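Local structure of phosphoglycerate kinase (Coxiella burnetii, 4NG4) at residues Leu102-Leu107 and Leu119-Arg124; Ala198-Ser203 and Asp220-Gly225; Asp272-Asp277 and Ile299-Pro304. The protein catalyses the reversible transfer of a phosphoryl group between ATP and (2R)-3-phosphoglycerate, a step of glycolysis, and here holds ADP and a magnesium ion. All blocks are in the same frame, centred on the assembly; numbering follows the deposited sequence.

In the fold
The three contacts divide between the two halves of the kinase. Interaction 1 lies at the edge of the parallel sheet of the half that carries the predicted phosphoglycerate-binding residues, on the opposite side of the chain's centre from the other two, with its centre 43 Å from that of interaction 2 and 52 Å from that of interaction 3. Interactions 2 and 3 belong to the nucleotide half; their centres are 17 Å apart and their nearest atoms about 6 Å, without touching. Both reach the bound ADP: interaction 2 through Gly201, Gly202 and Ser203 near the end of strand 196-202, interaction 3 near the adenine, where it also contributes Asp301 to a magnesium site.

Interaction 1: residues Leu102-Leu107 and Leu119-Arg124; sequences LINDWL and LCENVR
Cys120 lies over one face of the Trp106 indole, and this contact is the main side-chain feature of the pairing. Its CB sits almost on the normal of the five-membered ring, 3.4 Å from the centroid and only 7° off that normal, which meets the definition of a CH-pi contact. The sulfur spreads over the same face toward the CG-CD2 bond as a sulfur-aromatic contact, with Cys120 SG 3.6 Å from Trp106 CG. Trp106 carries CG between its backbone N and carbonyl carbon (chi1 61°), a torsion that folds the indole back across the neighbouring strand. On the opposite face Leu107 CG stands above the ring plane, so the indole is held between the two residues. Its NE1 reaches Glu121 O at 3.4 Å, a weak and bent hydrogen bond.

Ahead of Trp106 the two chains run side by side as parallel strands, with Leu102 paired to Leu119 and Ile103 to Cys120. Ile103 N donates to Leu119 O (2.9 Å), and Ile103 O receives Glu121 N (3.0 Å). Strand 102-103 is the outermost member of the six-stranded parallel sheet of the N-terminal domain, whose 3-4-2-1-5-6 strand order is that of the phosphoglycerate kinase fold; strand 64-69 flanks 117-120 on its other side.

Leu102 and Glu121 cross at a slant, Leu102 CD2 lying 3.7 Å from Glu121 OE2. The carboxylate is engaged beyond the contact, OE2 by Ser84 OG and OE1 by Leu85 N. Farther along, Asn122 OD1 accepts Arg124 N at 3.1 Å, closing an Asx turn, while Asn122 ND2 bonds to Leu71 O and Phe83 O. The turn includes Arg124, a predicted substrate-binding residue whose NH1 is hydrogen-bonded to Gly72 O.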
# COMPACT_ATOMS: atom_id res chain seq x y z
N LEU A 102 -11.54 23.22 14.04
CA LEU A 102 -11.31 23.28 12.59
C LEU A 102 -10.90 24.70 12.19
O LEU A 102 -11.70 25.62 12.29
CB LEU A 102 -12.61 22.90 11.86
CG LEU A 102 -12.55 22.68 10.35
CD1 LEU A 102 -11.91 21.34 10.03
CD2 LEU A 102 -13.95 22.75 9.76
N ILE A 103 -9.66 24.89 11.75
CA ILE A 103 -9.18 26.21 11.33
C ILE A 103 -9.25 26.36 9.82
O ILE A 103 -8.65 25.59 9.08
CB ILE A 103 -7.74 26.49 11.80
CG1 ILE A 103 -7.67 26.52 13.33
CG2 ILE A 103 -7.23 27.82 11.25
CD1 ILE A 103 -8.47 27.64 13.97
N ASN A 104 -9.95 27.39 9.36
CA ASN A 104 -10.35 27.51 7.97
C ASN A 104 -9.47 28.41 7.12
O ASN A 104 -9.14 28.04 5.98
CB ASN A 104 -11.78 28.03 7.93
CG ASN A 104 -12.43 27.73 6.63
OD1 ASN A 104 -12.11 28.34 5.60
ND2 ASN A 104 -13.34 26.77 6.65
N ASP A 105 -9.12 29.58 7.65
CA ASP A 105 -8.26 30.54 6.95
C ASP A 105 -6.81 30.37 7.42
O ASP A 105 -6.12 31.34 7.74
CB ASP A 105 -8.77 31.99 7.16
CG ASP A 105 -9.00 32.34 8.64
OD1 ASP A 105 -8.67 31.51 9.52
OD2 ASP A 105 -9.53 33.43 8.93
N TRP A 106 -6.35 29.13 7.45
CA TRP A 106 -5.09 28.82 8.14
C TRP A 106 -3.81 29.33 7.45
O TRP A 106 -2.77 29.41 8.10
CB TRP A 106 -4.97 27.31 8.43
CG TRP A 106 -4.99 26.40 7.23
CD1 TRP A 106 -6.08 25.81 6.66
CD2 TRP A 106 -3.86 25.95 6.48
NE1 TRP A 106 -5.69 25.02 5.59
CE2 TRP A 106 -4.33 25.09 5.47
CE3 TRP A 106 -2.49 26.19 6.56
CZ2 TRP A 106 -3.49 24.49 4.54
CZ3 TRP A 106 -1.64 25.58 5.64
CH2 TRP A 106 -2.14 24.75 4.64
N LEU A 107 -3.90 29.68 6.17
CA LEU A 107 -2.71 30.07 5.39
C LEU A 107 -2.15 31.41 5.80
O LEU A 107 -0.94 31.62 5.68
CB LEU A 107 -3.02 30.13 3.90
CG LEU A 107 -3.39 28.81 3.24
CD1 LEU A 107 -4.92 28.68 3.13
CD2 LEU A 107 -2.73 28.76 1.87
N LEU A 119 -6.79 21.50 13.65
CA LEU A 119 -6.88 20.79 12.37
C LEU A 119 -7.20 21.78 11.26
O LEU A 119 -8.28 22.36 11.23
CB LEU A 119 -7.95 19.68 12.43
CG LEU A 119 -8.22 18.87 11.16
CD1 LEU A 119 -6.98 18.12 10.70
CD2 LEU A 119 -9.38 17.92 11.40
N CYS A 120 -6.24 21.97 10.36
CA CYS A 120 -6.42 22.81 9.19
C CYS A 120 -7.45 22.16 8.26
O CYS A 120 -7.51 20.92 8.15
CB CYS A 120 -5.09 22.98 8.45
SG CYS A 120 -3.78 23.83 9.41
N GLU A 121 -8.23 23.01 7.59
CA GLU A 121 -9.25 22.54 6.68
C GLU A 121 -8.60 21.86 5.45
O GLU A 121 -7.52 22.26 5.02
CB GLU A 121 -10.14 23.71 6.25
CG GLU A 121 -11.28 23.35 5.31
CD GLU A 121 -12.12 22.19 5.78
OE1 GLU A 121 -11.61 21.04 5.81
OE2 GLU A 121 -13.32 22.40 6.09
N ASN A 122 -9.26 20.81 4.95
CA ASN A 122 -8.86 20.07 3.73
C ASN A 122 -7.85 20.84 2.86
O ASN A 122 -8.14 21.90 2.32
CB ASN A 122 -10.13 19.74 2.93
CG ASN A 122 -9.91 18.69 1.87
OD1 ASN A 122 -8.77 18.33 1.54
ND2 ASN A 122 -11.01 18.21 1.31
N VAL A 123 -6.65 20.28 2.73
CA VAL A 123 -5.56 20.94 2.00
C VAL A 123 -5.81 20.99 0.52
O VAL A 123 -5.18 21.77 -0.18
CB VAL A 123 -4.25 20.18 2.16
CG1 VAL A 123 -3.75 20.31 3.57
CG2 VAL A 123 -4.43 18.72 1.76
N ARG A 124 -6.68 20.10 0.03
CA ARG A 124 -7.02 20.03 -1.38
C ARG A 124 -8.00 21.11 -1.85
O ARG A 124 -8.35 21.15 -3.02
CB ARG A 124 -7.56 18.65 -1.70
CG ARG A 124 -6.51 17.57 -1.57
CD ARG A 124 -6.98 16.27 -2.19
NE ARG A 124 -5.92 15.28 -2.17
CZ ARG A 124 -6.08 13.99 -2.43
NH1 ARG A 124 -7.28 13.48 -2.73
NH2 ARG A 124 -5.03 13.19 -2.39

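Interaction 2: residues Ala198-Ser203 and Asp220-Gly225; sequences AVVGGS and DQLIVG. With ADP (adenosine-5'-diphosphate), chain E.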
# COMPACT_ATOMS: atom_id res chain seq x y z
N ALA A 198 8.35 -13.79 -2.66
CA ALA A 198 7.41 -12.75 -3.05
C ALA A 198 6.31 -13.38 -3.87
O ALA A 198 6.57 -13.93 -4.93
CB ALA A 198 8.12 -11.69 -3.86
N VAL A 199 5.08 -13.32 -3.37
CA VAL A 199 3.88 -13.76 -4.10
C VAL A 199 3.21 -12.56 -4.74
O VAL A 199 2.95 -11.56 -4.06
CB VAL A 199 2.88 -14.43 -3.14
CG1 VAL A 199 1.70 -15.00 -3.89
CG2 VAL A 199 3.59 -15.51 -2.32
N VAL A 200 2.92 -12.63 -6.03
CA VAL A 200 2.37 -11.49 -6.77
C VAL A 200 1.22 -11.96 -7.65
O VAL A 200 1.43 -12.74 -8.59
CB VAL A 200 3.47 -10.81 -7.62
CG1 VAL A 200 2.86 -9.80 -8.63
CG2 VAL A 200 4.50 -10.16 -6.71
N GLY A 201 0.01 -11.51 -7.32
CA GLY A 201 -1.20 -11.94 -8.00
C GLY A 201 -2.03 -10.76 -8.46
O GLY A 201 -1.81 -9.62 -8.05
N GLY A 202 -2.99 -11.02 -9.34
CA GLY A 202 -3.78 -9.94 -9.88
C GLY A 202 -4.30 -10.20 -11.27
O GLY A 202 -4.03 -11.25 -11.87
N SER A 203 -5.02 -9.21 -11.79
CA SER A 203 -5.74 -9.36 -13.03
C SER A 203 -4.77 -9.26 -14.21
O SER A 203 -5.01 -9.85 -15.26
CB SER A 203 -6.83 -8.29 -13.14
OG SER A 203 -7.25 -7.83 -11.83
N ASP A 220 14.46 -14.91 -3.60
CA ASP A 220 15.01 -16.23 -3.88
C ASP A 220 13.99 -17.09 -4.63
O ASP A 220 14.35 -17.83 -5.55
CB ASP A 220 15.43 -16.89 -2.58
CG ASP A 220 16.55 -16.15 -1.90
OD1 ASP A 220 17.71 -16.31 -2.33
OD2 ASP A 220 16.29 -15.37 -0.97
N GLN A 221 12.73 -16.99 -4.24
CA GLN A 221 11.62 -17.60 -4.94
C GLN A 221 10.66 -16.49 -5.32
O GLN A 221 10.60 -15.45 -4.62
CB GLN A 221 10.90 -18.61 -4.03
CG GLN A 221 11.60 -19.97 -3.83
CD GLN A 221 12.76 -19.95 -2.83
OE1 GLN A 221 12.66 -19.36 -1.74
NE2 GLN A 221 13.86 -20.61 -3.18
N LEU A 222 9.92 -16.66 -6.43
CA LEU A 222 8.84 -15.74 -6.80
C LEU A 222 7.64 -16.50 -7.34
O LEU A 222 7.80 -17.43 -8.13
CB LEU A 222 9.31 -14.73 -7.85
CG LEU A 222 8.31 -13.67 -8.34
CD1 LEU A 222 8.16 -12.57 -7.31
CD2 LEU A 222 8.72 -13.09 -9.68
N ILE A 223 6.45 -16.12 -6.91
CA ILE A 223 5.21 -16.82 -7.27
C ILE A 223 4.20 -15.87 -7.88
O ILE A 223 3.77 -14.91 -7.25
CB ILE A 223 4.56 -17.44 -6.03
CG1 ILE A 223 5.36 -18.64 -5.54
CG2 ILE A 223 3.13 -17.88 -6.34
CD1 ILE A 223 4.87 -19.18 -4.22
N VAL A 224 3.82 -16.15 -9.11
CA VAL A 224 2.79 -15.36 -9.77
C VAL A 224 1.46 -16.10 -9.66
O VAL A 224 1.43 -17.34 -9.72
CB VAL A 224 3.12 -15.09 -11.27
CG1 VAL A 224 4.45 -14.40 -11.40
CG2 VAL A 224 3.11 -16.37 -12.07
N GLY A 225 0.37 -15.34 -9.50
CA GLY A 225 -0.98 -15.87 -9.42
C GLY A 225 -1.99 -15.10 -10.27
O GLY A 225 -1.75 -13.93 -10.62
PB ADP E . -4.65 -6.51 -5.07
O1B ADP E . -4.91 -7.40 -3.88
O2B ADP E . -5.67 -5.41 -5.24
O3B ADP E . -3.21 -6.06 -5.21
PA ADP E . -4.90 -7.09 -7.87
O1A ADP E . -5.42 -5.68 -7.99
O2A ADP E . -3.57 -7.40 -8.49
O3A ADP E . -4.85 -7.53 -6.32
O5' ADP E . -6.04 -8.04 -8.54
C5' ADP E . -6.80 -8.98 -7.78
C4' ADP E . -8.19 -9.16 -8.39
O4' ADP E . -8.08 -9.89 -9.62
C3' ADP E . -9.13 -9.94 -7.46
O3' ADP E . -10.28 -9.15 -7.13
C2' ADP E . -9.47 -11.22 -8.21
O2' ADP E . -10.87 -11.54 -8.16
C1' ADP E . -9.01 -10.99 -9.65
N9 ADP E . -8.41 -12.23 -10.23
C8 ADP E . -7.32 -12.90 -9.78
N7 ADP E . -7.08 -13.99 -10.55
C5 ADP E . -8.01 -14.03 -11.53
C6 ADP E . -8.32 -14.91 -12.69
N6 ADP E . -7.58 -16.01 -12.97
N1 ADP E . -9.39 -14.56 -13.46
C2 ADP E . -10.16 -13.48 -13.21
N3 ADP E . -9.93 -12.65 -12.18
C4 ADP E . -8.89 -12.86 -11.32
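Leu222 packs against Ala198 across two parallel strands, and its side chain approaches step by step. Leu222 CB is still 4.1 Å from Ala198 O. Leu222 CG, anti to the backbone N (chi1 -179°), draws in to 3.8 Å from Ala198 O. At the tip, Leu222 CD1 ends beside Ala198 O (3.2 Å) and Ala198 CB (3.6 Å), and it also borders Val200 CG2 at 4.4 Å. Val199 and Ile223 lie side by side on the other face of the sheet, pointing the same way, with Val199 CG1 meeting Ile223 CG2.

The backbone ladder keeps these pairs in register. Ile223 N bonds to Ala198 O, and Ile223 O in turn receives Val200 N at 2.7 Å, the donor standing almost straight ahead of the carbonyl. Gly225 N completes the firm part of the ladder by bonding to Val200 O (3.0 Å), whereas the bonds at either end are weak.

At the last, weak rung, from Gly202 N to Gly225 O, the first strand meets ADP. Gly202 has a positive phi of 151°, a backbone shape normally reserved for glycine, and its CA passes close to the alpha-phosphate. Ser203 OG donates to the ribose O4' of ADP at 3.1 Å. Lys208 NZ bridges the two sides, hydrogen-bonded both to Gly201 O and to the nucleotide.

The strands are joined through helix 209-216 as a beta-alpha-beta unit, and that helix packs on Ala198, Val200 and Leu222. Helix 227-235 adds contacts to Val200 and Val224, helix 304-316 lies against Val199 and Ile223, and strand 319-323 continues the sheet beside 196-202.

Interaction 3: residues Asp272-Asp277 and Ile299-Pro304; sequences DVIVAD and IFDVGP
Val273 and Ile299 cross at about a right angle although they are not paired: the non-hydrogen-bonded pairs are Val273 with Val302 and Val275 with Ile299. Ile299 CG2 meets Val273 CG1 at 3.4 Å. On the other branch, Ile299 CG1 lies 3.8 Å from Val273 CG2, and CD1 beyond it borders both valine methyls. Val275 adds a looser touch, its CG1 lying 4.2 Å from Ile299 CG1.

Phe300 is turned differently. With CG anti to the carbonyl carbon (chi1 -56°), the ring swings toward Ala276 and presents its edge, Phe300 CE2 standing 3.7 Å from Ala276 CB, which lies near the ring plane. The ring also meets that of Phe334 at an interplanar angle of about 50°. The Phe300 backbone is held by its N donating to Ile274 O at 3.1 Å, and Ile274 N bonds to Asp301 O.

At the other end, Asp272 places its carboxylate between backbone N and carbonyl carbon (chi1 57°), which lays it against Gly303 and Pro304. The polar ends are satisfied farther on, OD1 by Thr306 OG1 and OD2 by Asn305 N, at the start of helix 304-316. Gly303 N bonds to Asp272 O, approaching from above the carbonyl plane.

The chain turns a corner at Asp301, whose OD2 accepts from Gly337 N. The Asp301 side chain comes within about 3 Å of the bound magnesium, whose site also includes Phe334 and Thr338. Ile299 O receives a weak hydrogen bond from the adenine N6. The arrangement is thus one edge pairing of a small antiparallel sheet, 286-289, 272-276 and 298-300, beside the adenine end of the kinase's nucleotide pocket.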
# COMPACT_ATOMS: atom_id res chain seq x y z
N ASP A 272 -1.27 -27.49 -11.65
CA ASP A 272 -2.69 -27.84 -11.68
C ASP A 272 -3.58 -26.64 -11.31
O ASP A 272 -3.17 -25.78 -10.54
CB ASP A 272 -2.99 -29.07 -10.79
CG ASP A 272 -2.57 -28.89 -9.32
OD1 ASP A 272 -2.04 -27.83 -8.93
OD2 ASP A 272 -2.79 -29.85 -8.55
N VAL A 273 -4.79 -26.60 -11.88
CA VAL A 273 -5.72 -25.46 -11.74
C VAL A 273 -7.17 -25.94 -11.61
O VAL A 273 -7.47 -27.08 -11.95
CB VAL A 273 -5.67 -24.53 -12.98
CG1 VAL A 273 -4.34 -23.79 -13.06
CG2 VAL A 273 -5.90 -25.32 -14.25
N ILE A 274 -8.06 -25.09 -11.13
CA ILE A 274 -9.47 -25.45 -11.18
C ILE A 274 -10.22 -24.60 -12.18
O ILE A 274 -10.17 -23.37 -12.13
CB ILE A 274 -10.17 -25.41 -9.81
CG1 ILE A 274 -11.59 -25.95 -9.93
CG2 ILE A 274 -10.23 -24.01 -9.29
CD1 ILE A 274 -12.05 -26.73 -8.69
N VAL A 275 -10.93 -25.27 -13.07
CA VAL A 275 -11.56 -24.64 -14.21
C VAL A 275 -13.05 -24.87 -14.20
O VAL A 275 -13.54 -25.83 -13.61
CB VAL A 275 -10.97 -25.17 -15.56
CG1 VAL A 275 -9.46 -25.11 -15.56
CG2 VAL A 275 -11.41 -26.59 -15.85
N ALA A 276 -13.77 -23.97 -14.84
CA ALA A 276 -15.20 -24.07 -15.03
C ALA A 276 -15.50 -23.36 -16.34
O ALA A 276 -14.65 -22.63 -16.85
CB ALA A 276 -15.94 -23.41 -13.89
N ASP A 277 -16.69 -23.57 -16.88
CA ASP A 277 -17.07 -22.94 -18.14
C ASP A 277 -17.98 -21.71 -17.94
O ASP A 277 -18.49 -21.15 -18.92
CB ASP A 277 -17.68 -23.97 -19.10
CG ASP A 277 -19.13 -24.30 -18.79
OD1 ASP A 277 -19.57 -24.09 -17.63
OD2 ASP A 277 -19.83 -24.77 -19.73
N ILE A 299 -9.24 -20.66 -16.18
CA ILE A 299 -8.61 -20.95 -14.89
C ILE A 299 -9.02 -19.92 -13.85
O ILE A 299 -8.78 -18.73 -14.02
CB ILE A 299 -7.08 -20.95 -15.02
CG1 ILE A 299 -6.64 -22.05 -16.01
CG2 ILE A 299 -6.44 -21.16 -13.65
CD1 ILE A 299 -5.14 -22.04 -16.32
N PHE A 300 -9.64 -20.38 -12.76
CA PHE A 300 -10.07 -19.52 -11.66
C PHE A 300 -9.32 -19.74 -10.33
O PHE A 300 -9.50 -18.99 -9.37
CB PHE A 300 -11.56 -19.70 -11.41
CG PHE A 300 -12.42 -19.45 -12.63
CD1 PHE A 300 -12.27 -18.30 -13.37
CD2 PHE A 300 -13.38 -20.36 -13.01
CE1 PHE A 300 -13.07 -18.06 -14.47
CE2 PHE A 300 -14.18 -20.13 -14.10
CZ PHE A 300 -14.02 -18.97 -14.84
N ASP A 301 -8.49 -20.77 -10.27
CA ASP A 301 -7.75 -21.06 -9.04
C ASP A 301 -6.63 -22.03 -9.35
O ASP A 301 -6.65 -22.69 -10.37
CB ASP A 301 -8.67 -21.67 -7.96
CG ASP A 301 -8.26 -21.29 -6.52
OD1 ASP A 301 -7.30 -20.50 -6.33
OD2 ASP A 301 -8.91 -21.81 -5.57
N VAL A 302 -5.66 -22.08 -8.45
CA VAL A 302 -4.64 -23.12 -8.48
C VAL A 302 -5.23 -24.40 -7.95
O VAL A 302 -6.28 -24.40 -7.30
CB VAL A 302 -3.44 -22.78 -7.58
CG1 VAL A 302 -2.75 -21.50 -8.05
CG2 VAL A 302 -3.89 -22.67 -6.12
N GLY A 303 -4.54 -25.50 -8.22
CA GLY A 303 -4.93 -26.82 -7.71
C GLY A 303 -4.14 -27.21 -6.47
O GLY A 303 -3.31 -26.43 -5.99
N PRO A 304 -4.39 -28.42 -5.95
CA PRO A 304 -3.73 -28.86 -4.72
C PRO A 304 -2.21 -29.01 -4.86
O PRO A 304 -1.48 -28.61 -3.95
CB PRO A 304 -4.42 -30.20 -4.43
CG PRO A 304 -4.86 -30.68 -5.74
CD PRO A 304 -5.27 -29.47 -6.50